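Side-chain contacts in StiE protein (Stigmatella aurantiaca, PDB 6ECX), which probably methylates a hydroxyl oxygen of a growing polyketide chain, this fragment being the S-adenosylmethionine-binding O-methyltransferase domain of a multifunctional polyketide synthase: residues Asn178-Leu183 with Ser223-Leu228; Glu215-Leu220 with Val286-Gln291. All blocks are in the same frame, centred on the assembly; numbering follows the deposited sequence.

Contact 1. Residues Asn178-Leu183 with Ser223-Leu228; sequences NIDRHL and SNHLRL
Where helix 172-181 of the Rossmann-like methyltransferase fold ends, a histidine-carboxylate hydrogen bond ties Asp180 to His225, in the turn that carries the chain from helix 214-222 into strand 226-233. The pair illustrates how two crossover connections of an alpha/beta domain can be joined through a single side-chain hydrogen bond. His225 ND1 donates to Asp180 OD2 over 2.7 Å along a nearly straight line (176°), within the plane of its own ring. It reaches the oxygen on the syn side, tilted somewhat out of the carboxylate plane, and the two planes stand 54° apart. The CB of Asp180 already faces the turn, and with CG trans to the backbone nitrogen (chi1 -176°) the carboxylate extends to the imidazole. The same OD2 accepts from a water at 2.6 Å, and that water also donates to Asn224 OD1 at 2.7 Å, adding an indirect link beside the direct one. Asn224 ND2 is hydrogen-bonded to Leu220 O, in helix 214-222. Backbone carbonyl Asn224 O lies 3.3 Å from Asp180 OD2; both are acceptors, so this is close packing and not a bond. Lys292, on the neighbouring strand 283-292, forms a salt bridge with Asp180 OD1 and a hydrogen bond with Leu183 O. Together with the imidazole N-H and the water, its positive charge probably favours an ionised Asp180. The interaction is thus a partly buried polar one, remote from the S-adenosylmethionine pocket. Toward the interior it passes into hydrocarbon, where the leucines on the two sides cross at an angle and Leu183 CD2 meets Leu226 CD2 at 4.0 Å.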
# COMPACT_ATOMS: atom_id res chain seq x y z
N ASN A 178 6.87 -4.64 15.94
CA ASN A 178 6.28 -3.34 16.28
C ASN A 178 4.78 -3.33 16.02
O ASN A 178 4.00 -2.76 16.81
CB ASN A 178 6.98 -2.25 15.47
CG ASN A 178 6.81 -0.87 16.07
OD1 ASN A 178 6.23 -0.69 17.14
ND2 ASN A 178 7.35 0.14 15.37
N ILE A 179 4.33 -3.92 14.92
CA ILE A 179 2.90 -3.97 14.64
C ILE A 179 2.18 -4.78 15.72
O ILE A 179 1.20 -4.33 16.32
CB ILE A 179 2.64 -4.55 13.24
CG1 ILE A 179 3.11 -3.57 12.15
CG2 ILE A 179 1.14 -4.87 13.08
CD1 ILE A 179 3.14 -4.15 10.74
N ASP A 180 2.69 -5.98 15.99
CA ASP A 180 2.12 -6.86 17.01
C ASP A 180 2.03 -6.17 18.37
O ASP A 180 0.96 -6.12 18.97
CB ASP A 180 2.98 -8.14 17.10
CG ASP A 180 2.42 -9.15 18.07
OD1 ASP A 180 1.26 -9.00 18.48
OD2 ASP A 180 3.16 -10.11 18.41
N ARG A 181 3.12 -5.60 18.85
CA ARG A 181 3.13 -5.05 20.20
C ARG A 181 2.21 -3.85 20.36
O ARG A 181 1.90 -3.45 21.49
CB ARG A 181 4.57 -4.70 20.60
CG ARG A 181 5.43 -5.94 20.76
CD ARG A 181 6.89 -5.65 21.16
NE ARG A 181 7.64 -5.00 20.08
CZ ARG A 181 7.95 -3.72 20.07
NH1 ARG A 181 7.60 -2.94 21.09
NH2 ARG A 181 8.63 -3.21 19.05
N HIS A 182 1.76 -3.25 19.25
CA HIS A 182 0.90 -2.07 19.33
C HIS A 182 -0.45 -2.27 18.67
O HIS A 182 -1.14 -1.30 18.34
CB HIS A 182 1.63 -0.86 18.73
CG HIS A 182 2.86 -0.52 19.49
ND1 HIS A 182 4.07 -1.15 19.27
CD2 HIS A 182 3.06 0.34 20.51
CE1 HIS A 182 4.97 -0.67 20.11
NE2 HIS A 182 4.38 0.24 20.87
N LEU A 183 -0.87 -3.51 18.47
CA LEU A 183 -2.19 -3.81 17.95
C LEU A 183 -2.99 -4.47 19.07
O LEU A 183 -2.52 -5.45 19.67
CB LEU A 183 -2.06 -4.73 16.73
CG LEU A 183 -3.22 -5.02 15.80
CD1 LEU A 183 -3.89 -3.71 15.38
CD2 LEU A 183 -2.68 -5.78 14.59
N SER A 223 4.75 -15.57 13.26
CA SER A 223 5.68 -15.28 14.36
C SER A 223 5.27 -14.06 15.16
O SER A 223 5.86 -13.80 16.22
CB SER A 223 7.10 -15.04 13.82
OG SER A 223 7.47 -16.10 12.97
N ASN A 224 4.30 -13.29 14.67
CA ASN A 224 3.91 -12.05 15.33
C ASN A 224 2.40 -11.99 15.55
O ASN A 224 1.80 -10.91 15.50
CB ASN A 224 4.45 -10.87 14.52
CG ASN A 224 5.98 -10.80 14.59
OD1 ASN A 224 6.51 -10.39 15.61
ND2 ASN A 224 6.67 -11.24 13.54
N HIS A 225 1.77 -13.14 15.78
CA HIS A 225 0.38 -13.21 16.22
C HIS A 225 -0.58 -12.60 15.20
O HIS A 225 -1.57 -11.98 15.56
CB HIS A 225 0.19 -12.52 17.59
CG HIS A 225 1.05 -13.10 18.67
ND1 HIS A 225 2.17 -12.47 19.16
CD2 HIS A 225 0.96 -14.28 19.34
CE1 HIS A 225 2.74 -13.22 20.08
NE2 HIS A 225 2.02 -14.32 20.21
N LEU A 226 -0.32 -12.83 13.91
CA LEU A 226 -1.15 -12.27 12.85
C LEU A 226 -1.70 -13.38 11.98
O LEU A 226 -0.96 -14.28 11.57
CB LEU A 226 -0.35 -11.26 12.00
CG LEU A 226 0.13 -10.02 12.74
CD1 LEU A 226 1.19 -9.25 11.94
CD2 LEU A 226 -1.05 -9.10 13.09
N ARG A 227 -3.00 -13.30 11.68
CA ARG A 227 -3.69 -14.28 10.86
C ARG A 227 -4.18 -13.60 9.59
O ARG A 227 -4.89 -12.59 9.65
CB ARG A 227 -4.87 -14.91 11.60
CG ARG A 227 -5.34 -16.23 10.97
CD ARG A 227 -6.46 -16.86 11.79
NE ARG A 227 -7.73 -16.20 11.51
CZ ARG A 227 -8.25 -15.23 12.26
NH1 ARG A 227 -9.40 -14.68 11.92
NH2 ARG A 227 -7.63 -14.85 13.37
N LEU A 228 -3.80 -14.15 8.44
CA LEU A 228 -4.34 -13.67 7.18
C LEU A 228 -5.79 -14.11 7.06
O LEU A 228 -6.08 -15.31 7.07
CB LEU A 228 -3.52 -14.25 6.03
CG LEU A 228 -4.04 -13.94 4.62
CD1 LEU A 228 -4.10 -12.41 4.38
CD2 LEU A 228 -3.10 -14.61 3.58
O HOH W 1 5.77 -10.42 18.20

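Contact 2. Residues Glu215-Leu220 with Val286-Gln291; sequences EQWNKL and VLFHVQ
Phe288 reaches from its strand to the indole of Trp217, and its side chain can be traced atom by atom. CB lies 4.0 Å from Val290 CG2, two residues further along the same strand. The first torsion sets CG opposite the carbonyl carbon (chi1 -59°), and the ring is carried out toward helix 214-222. One of its faces is packed by Val286 CG1, which stands 3.8 Å above the centre of the Phe288 ring. Along one flank CD2 approaches Leu228 CD1, 4.1 Å away on the adjoining strand. This is the layered packing of a Rossmann-like methyltransferase: strand 283-292 runs antiparallel to both its neighbours, the antiparallel seventh strand that marks the class, and helix 214-222 packs against that part of the sheet. Farther out, CZ comes to rest over one face of the indole, displaced toward its rim, 4.3 Å from Trp217 NE1 and 4.4 Å from Trp217 CE2. The pair is a tilted edge-to-face stack, with Phe288 offering the edge; its ring centroid is 5.4 Å from that of the five-membered ring, and the planes meet at 53°. The indole N-H is engaged elsewhere: NE1 is hydrogen-bonded to Phe194 O on strand 187-196, which helps fix the rotation of the indole, and with it the face that Phe288 CZ meets. Phe309 of helix 298-309 touches both aromatic rings, and Phe176 packs against Trp217.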
# COMPACT_ATOMS: atom_id res chain seq x y z
N GLU A 215 5.53 -17.97 1.72
CA GLU A 215 6.07 -18.55 2.95
C GLU A 215 6.76 -17.51 3.80
O GLU A 215 6.70 -17.56 5.03
CB GLU A 215 7.03 -19.69 2.60
CG GLU A 215 7.73 -20.28 3.80
CD GLU A 215 8.30 -21.65 3.51
OE1 GLU A 215 8.04 -22.59 4.31
OE2 GLU A 215 8.98 -21.80 2.48
N GLN A 216 7.41 -16.54 3.16
CA GLN A 216 8.12 -15.51 3.91
C GLN A 216 7.15 -14.56 4.58
O GLN A 216 7.31 -14.26 5.77
CB GLN A 216 9.08 -14.77 2.99
CG GLN A 216 10.33 -15.57 2.72
CD GLN A 216 11.23 -14.87 1.73
OE1 GLN A 216 10.76 -14.39 0.70
NE2 GLN A 216 12.52 -14.81 2.02
N TRP A 217 6.13 -14.09 3.86
CA TRP A 217 5.06 -13.32 4.50
C TRP A 217 4.41 -14.11 5.63
O TRP A 217 4.14 -13.56 6.70
CB TRP A 217 3.97 -12.92 3.50
CG TRP A 217 4.33 -11.80 2.54
CD1 TRP A 217 4.41 -11.88 1.18
CD2 TRP A 217 4.61 -10.43 2.87
NE1 TRP A 217 4.73 -10.65 0.64
CE2 TRP A 217 4.87 -9.75 1.66
CE3 TRP A 217 4.68 -9.72 4.07
CZ2 TRP A 217 5.19 -8.39 1.61
CZ3 TRP A 217 5.01 -8.36 4.03
CH2 TRP A 217 5.26 -7.71 2.80
N ASN A 218 4.11 -15.39 5.38
CA ASN A 218 3.50 -16.24 6.40
C ASN A 218 4.36 -16.29 7.67
O ASN A 218 3.84 -16.18 8.78
CB ASN A 218 3.28 -17.65 5.83
CG ASN A 218 2.36 -18.48 6.71
OD1 ASN A 218 1.98 -18.02 7.78
ND2 ASN A 218 2.01 -19.70 6.27
N LYS A 219 5.67 -16.46 7.52
CA LYS A 219 6.53 -16.50 8.71
C LYS A 219 6.43 -15.20 9.50
O LYS A 219 6.34 -15.21 10.73
CB LYS A 219 7.97 -16.79 8.28
CG LYS A 219 8.88 -17.25 9.42
CD LYS A 219 10.19 -17.80 8.86
CE LYS A 219 11.16 -18.18 9.96
NZ LYS A 219 10.57 -19.20 10.88
N LEU A 220 6.41 -14.06 8.79
CA LEU A 220 6.28 -12.77 9.46
C LEU A 220 4.96 -12.67 10.21
O LEU A 220 4.93 -12.18 11.35
CB LEU A 220 6.38 -11.63 8.45
CG LEU A 220 7.77 -11.38 7.86
CD1 LEU A 220 7.67 -10.40 6.71
CD2 LEU A 220 8.69 -10.86 8.95
N VAL A 286 -1.18 -7.51 -4.07
CA VAL A 286 -2.15 -8.19 -3.21
C VAL A 286 -2.63 -7.24 -2.13
O VAL A 286 -1.84 -6.47 -1.58
CB VAL A 286 -1.53 -9.46 -2.58
CG1 VAL A 286 -2.50 -10.09 -1.60
CG2 VAL A 286 -1.15 -10.46 -3.69
N LEU A 287 -3.93 -7.28 -1.85
CA LEU A 287 -4.53 -6.44 -0.83
C LEU A 287 -4.89 -7.37 0.34
O LEU A 287 -5.87 -8.13 0.26
CB LEU A 287 -5.75 -5.70 -1.39
CG LEU A 287 -5.56 -5.03 -2.76
CD1 LEU A 287 -6.85 -4.38 -3.25
CD2 LEU A 287 -4.44 -3.99 -2.73
N PHE A 288 -4.08 -7.30 1.41
CA PHE A 288 -4.16 -8.20 2.55
C PHE A 288 -5.17 -7.68 3.56
O PHE A 288 -5.16 -6.48 3.89
CB PHE A 288 -2.81 -8.32 3.26
CG PHE A 288 -1.67 -8.83 2.40
CD1 PHE A 288 -0.99 -7.97 1.53
CD2 PHE A 288 -1.21 -10.14 2.53
CE1 PHE A 288 0.08 -8.43 0.78
CE2 PHE A 288 -0.14 -10.60 1.78
CZ PHE A 288 0.51 -9.75 0.90
N HIS A 289 -6.00 -8.57 4.09
CA HIS A 289 -6.77 -8.28 5.30
C HIS A 289 -6.34 -9.27 6.38
O HIS A 289 -6.52 -10.48 6.22
CB HIS A 289 -8.27 -8.36 5.06
CG HIS A 289 -9.10 -7.94 6.23
ND1 HIS A 289 -9.58 -8.84 7.17
CD2 HIS A 289 -9.50 -6.72 6.65
CE1 HIS A 289 -10.25 -8.18 8.10
NE2 HIS A 289 -10.22 -6.90 7.81
N VAL A 290 -5.77 -8.75 7.47
CA VAL A 290 -5.09 -9.53 8.50
C VAL A 290 -5.70 -9.17 9.85
O VAL A 290 -6.06 -8.01 10.09
CB VAL A 290 -3.58 -9.22 8.47
CG1 VAL A 290 -2.82 -9.95 9.58
CG2 VAL A 290 -3.00 -9.55 7.06
N GLN A 291 -5.81 -10.15 10.75
CA GLN A 291 -6.32 -9.90 12.09
C GLN A 291 -5.31 -10.36 13.14
O GLN A 291 -4.72 -11.43 13.02
CB GLN A 291 -7.68 -10.59 12.31
CG GLN A 291 -8.31 -10.21 13.66
CD GLN A 291 -9.61 -10.93 13.92
OE1 GLN A 291 -9.91 -11.93 13.30
NE2 GLN A 291 -10.42 -10.37 14.81

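How the contacts relate
The two contacts draw on consecutive elements: helix 214-222 supplies one side of contact 2, and the turn and strand that follow it supply one side of contact 1. Their other partners differ, helix 172-181 in the first and strand 283-292 in the second. Centres about 11 Å apart, they meet through the sheet, where Arg227 O probably accepts a hydrogen bond from Gln291 N (2.8 Å) and Leu226 CB packs on Val290 CG1. Contact 2 is fully buried and aromatic, a helix laid on the sheet. Contact 1, at the partly exposed ends of its elements, relies on charge, imidazole and water, with a small apolar portion facing inward.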